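Side-chain contact in disulphide isomerase (Xylella fastidiosa, PDB 3FK8), which is probably a thioredoxin-fold disulphide isomerase, a kind of enzyme that rearranges disulphide bonds in proteins: residues 94-99 and 105-110. Sequence-based numbering, arbitrary orientation.
With FMT (formic acid), chain E.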
ATOM      1  N   ALA A  94      -4.463   1.556  -4.123  1.00  9.67           N
ATOM      2  CA  ALA A  94      -4.914   0.168  -3.940  1.00  9.85           C
ATOM      3  C   ALA A  94      -3.920  -0.563  -3.092  1.00  9.60           C
ATOM      4  O   ALA A  94      -2.747  -0.225  -3.082  1.00 10.71           O
ATOM      5  CB  ALA A  94      -5.088  -0.516  -5.275  1.00 11.49           C
ATOM      6  N   VAL A  95      -4.378  -1.560  -2.347  1.00  8.94           N
ATOM      7  CA  VAL A  95      -3.469  -2.288  -1.477  1.00  9.57           C
ATOM      8  C   VAL A  95      -3.570  -3.799  -1.688  1.00  9.81           C
ATOM      9  O   VAL A  95      -4.621  -4.313  -2.103  1.00 10.73           O
ATOM     10  CB  VAL A  95      -3.544  -1.897   0.031  1.00 12.02           C
ATOM     11  CG1 VAL A  95      -3.319  -0.325   0.293  1.00 12.83           C
ATOM     12  CG2 VAL A  95      -4.830  -2.232   0.540  1.00 15.19           C
ATOM     13  N   VAL A  96      -2.455  -4.459  -1.412  1.00  9.14           N
ATOM     14  CA  VAL A  96      -2.389  -5.920  -1.320  1.00  9.88           C
ATOM     15  C   VAL A  96      -1.795  -6.237   0.044  1.00 10.37           C
ATOM     16  O   VAL A  96      -0.799  -5.648   0.429  1.00 11.58           O
ATOM     17  CB  VAL A  96      -1.503  -6.539  -2.440  1.00  9.46           C
ATOM     18  CG1 VAL A  96      -1.430  -8.062  -2.330  1.00 12.46           C
ATOM     19  CG2 VAL A  96      -2.001  -6.126  -3.778  1.00 11.58           C
ATOM     20  N   VAL A  97      -2.386  -7.196   0.760  1.00 11.66           N
ATOM     21  CA  VAL A  97      -1.807  -7.689   2.009  1.00 12.91           C
ATOM     22  C   VAL A  97      -1.256  -9.075   1.643  1.00 12.02           C
ATOM     23  O   VAL A  97      -1.996  -9.935   1.148  1.00 12.42           O
ATOM     24  CB  VAL A  97      -2.902  -7.843   3.109  1.00 14.43           C
ATOM     25  CG1 VAL A  97      -2.342  -8.505   4.380  1.00 16.69           C
ATOM     26  CG2 VAL A  97      -3.558  -6.487   3.406  1.00 16.57           C
ATOM     27  N   VAL A  98       0.035  -9.279   1.854  1.00 12.41           N
ATOM     28  CA  VAL A  98       0.654 -10.573   1.596  1.00 13.02           C
ATOM     29  C   VAL A  98       1.013 -11.155   2.963  1.00 14.99           C
ATOM     30  O   VAL A  98       1.672 -10.487   3.779  1.00 17.14           O
ATOM     31  CB  VAL A  98       1.936 -10.389   0.731  1.00 13.09           C
ATOM     32  CG1 VAL A  98       2.566 -11.734   0.310  1.00 15.72           C
ATOM     33  CG2 VAL A  98       1.581  -9.537  -0.510  1.00 14.01           C
ATOM     34  N   ASN A  99       0.650 -12.403   3.207  1.00 16.32           N
ATOM     35  CA  ASN A  99       0.977 -13.042   4.483  1.00 18.58           C
ATOM     36  C   ASN A  99       2.455 -13.307   4.568  1.00 19.06           C
ATOM     37  O   ASN A  99       3.207 -13.189   3.602  1.00 19.08           O
ATOM     38  CB  ASN A  99       0.214 -14.358   4.642  1.00 19.71           C
ATOM     39  CG  ASN A  99      -1.236 -14.140   4.936  1.00 25.56           C
ATOM     40  OD1 ASN A  99      -1.634 -13.145   5.570  1.00 29.27           O
ATOM     41  ND2 ASN A  99      -2.049 -15.059   4.470  1.00 30.79           N
ATOM     42  N   ARG A 105      -3.134 -12.439   0.842  1.00 12.70           N
ATOM     43  CA  ARG A 105      -4.339 -12.622   1.660  1.00 15.21           C
ATOM     44  C   ARG A 105      -5.500 -11.824   1.154  1.00 15.69           C
ATOM     45  O   ARG A 105      -6.641 -12.316   1.152  1.00 19.15           O
ATOM     46  CB  ARG A 105      -4.103 -12.182   3.113  1.00 17.52           C
ATOM     47  CG  ARG A 105      -5.375 -12.242   3.971  1.00 16.89           C
ATOM     48  CD  ARG A 105      -5.189 -11.755   5.385  1.00 20.43           C
ATOM     49  NE  ARG A 105      -6.484 -11.718   6.062  1.00 19.61           N
ATOM     50  CZ  ARG A 105      -6.766 -10.971   7.133  1.00 20.66           C
ATOM     51  NH1 ARG A 105      -5.843 -10.186   7.671  1.00 21.93           N
ATOM     52  NH2 ARG A 105      -7.984 -11.011   7.647  1.00 22.27           N
ATOM     53  N   TYR A 106      -5.265 -10.561   0.798  1.00 15.02           N
ATOM     54  CA  TYR A 106      -6.354  -9.646   0.511  1.00 15.33           C
ATOM     55  C   TYR A 106      -5.857  -8.625  -0.483  1.00 13.99           C
ATOM     56  O   TYR A 106      -4.705  -8.222  -0.416  1.00 14.04           O
ATOM     57  CB  TYR A 106      -6.817  -8.955   1.800  1.00 17.02           C
ATOM     58  CG  TYR A 106      -7.820  -7.817   1.589  1.00 18.60           C
ATOM     59  CD1 TYR A 106      -9.119  -8.042   1.073  1.00 22.26           C
ATOM     60  CD2 TYR A 106      -7.456  -6.515   1.880  1.00 20.43           C
ATOM     61  CE1 TYR A 106     -10.027  -6.977   0.891  1.00 22.06           C
ATOM     62  CE2 TYR A 106      -8.359  -5.463   1.690  1.00 22.54           C
ATOM     63  CZ  TYR A 106      -9.610  -5.680   1.202  1.00 21.71           C
ATOM     64  OH  TYR A 106     -10.444  -4.578   1.053  1.00 23.24           O
ATOM     65  N   THR A 107      -6.719  -8.241  -1.406  1.00 13.84           N
ATOM     66  CA  THR A 107      -6.451  -7.174  -2.335  0.50 15.12           C
ATOM     67  C   THR A 107      -7.700  -6.254  -2.373  1.00 14.03           C
ATOM     68  O   THR A 107      -8.836  -6.733  -2.268  1.00 16.97           O
ATOM     69  CB  THR A 107      -6.127  -7.789  -3.733  0.50 16.25           C
ATOM     70  OG1 THR A 107      -4.892  -8.542  -3.699  0.50 17.98           O
ATOM     71  CG2 THR A 107      -6.014  -6.743  -4.763  0.50 16.89           C
ATOM     72  N   THR A 108      -7.518  -4.970  -2.598  1.00 13.60           N
ATOM     73  CA  THR A 108      -8.688  -4.090  -2.809  1.00 14.60           C
ATOM     74  C   THR A 108      -9.106  -4.238  -4.239  1.00 18.19           C
ATOM     75  O   THR A 108      -8.387  -3.842  -5.093  1.00 21.44           O
ATOM     76  CB  THR A 108      -8.380  -2.671  -2.459  1.00 12.75           C
ATOM     77  OG1 THR A 108      -7.153  -2.279  -3.097  1.00 16.80           O
ATOM     78  CG2 THR A 108      -8.201  -2.550  -0.942  1.00 14.06           C
ATOM     79  N   LYS A 109     -10.257  -4.860  -4.497  1.00 19.47           N
ATOM     80  CA  LYS A 109     -10.730  -5.095  -5.847  0.50 20.33           C
ATOM     81  C   LYS A 109     -11.977  -4.278  -6.188  1.00 20.05           C
ATOM     82  O   LYS A 109     -12.608  -4.545  -7.199  1.00 21.46           O
ATOM     83  CB  LYS A 109     -10.988  -6.599  -6.045  0.50 20.93           C
ATOM     84  CG  LYS A 109      -9.696  -7.368  -6.164  0.50 21.35           C
ATOM     85  CD  LYS A 109      -8.789  -6.726  -7.211  0.50 23.15           C
ATOM     86  CE  LYS A 109      -9.154  -7.230  -8.606  0.50 23.11           C
ATOM     87  NZ  LYS A 109      -8.469  -6.462  -9.679  0.50 22.17           N
ATOM     88  N   GLY A 110     -12.406  -3.351  -5.319  1.00 18.74           N
ATOM     89  CA  GLY A 110     -13.621  -2.562  -5.541  1.00 19.04           C
ATOM     90  C   GLY A 110     -13.366  -1.128  -5.307  1.00 17.44           C
ATOM     91  O   GLY A 110     -14.286  -0.384  -5.001  1.00 20.14           O
TER
HETATM   92  C   FMT E   4      -2.689 -11.248   7.754  1.00 37.31           C
HETATM   93  O1  FMT E   4      -2.820 -10.022   7.601  1.00 35.78           O
HETATM   94  O2  FMT E   4      -1.652 -11.907   7.557  1.00 38.13           O
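V97 faces both R105 and Y106, and the two residues share its carbonyl: R105 N donates to V97 O at 2.8 Å, while the bond from Y106 N to V97 O is weak at 3.3 Å. Two residues set against one make this a classic beta bulge in an antiparallel hairpin. In return V97 N binds Y106 O at 2.8 Å, almost straight at the hydrogen (171°), completing the hydrogen-bonded V97-Y106 pair. V96 and T107 form the neighbouring non-hydrogen-bonded pair. Beyond T107 a side chain takes over a backbone role: T108 N donates to V95 O, but V95 N is received by the hydroxyl T108 OG1 at 3.0 Å. A chi1 of 49° sets that oxygen between the threonine's own N and carbonyl carbon and turns it to the edge of strand 94-98, so the pairing runs on past the end of strand 104-107.

Side chains also meet on both faces of the sheet. V96 and T107 stand side by side, both V96 methyls lying against T107 OG1, whose weak hydrogen bond goes to Y84 O. On the opposite face V97 CG2 comes to the edge of the Y106 ring, 4.2 Å from CD2, and V95 CG2 meets T108 CG2 at 3.7 Å.

Near the turn, N99 OD1 lies 3.6 Å from R105 CB. From there the extended R105 chain leads away from N99, on the face of the sheet that carries V97 and Y106, and NH1 makes a weak bond, in the guanidinium plane, to O1 of a formic acid probably from the crystallisation liquor; the stronger partner of NH1 is the carbonyl oxygen of I131, in helix 121-132.

The hairpin closes one side of the thioredoxin-like sheet: strand 94-98 pairs with strand 32-37, strand 104-107 is outermost, and helix 121-132 packs against V97, Y106 and T108 through I131 and F127.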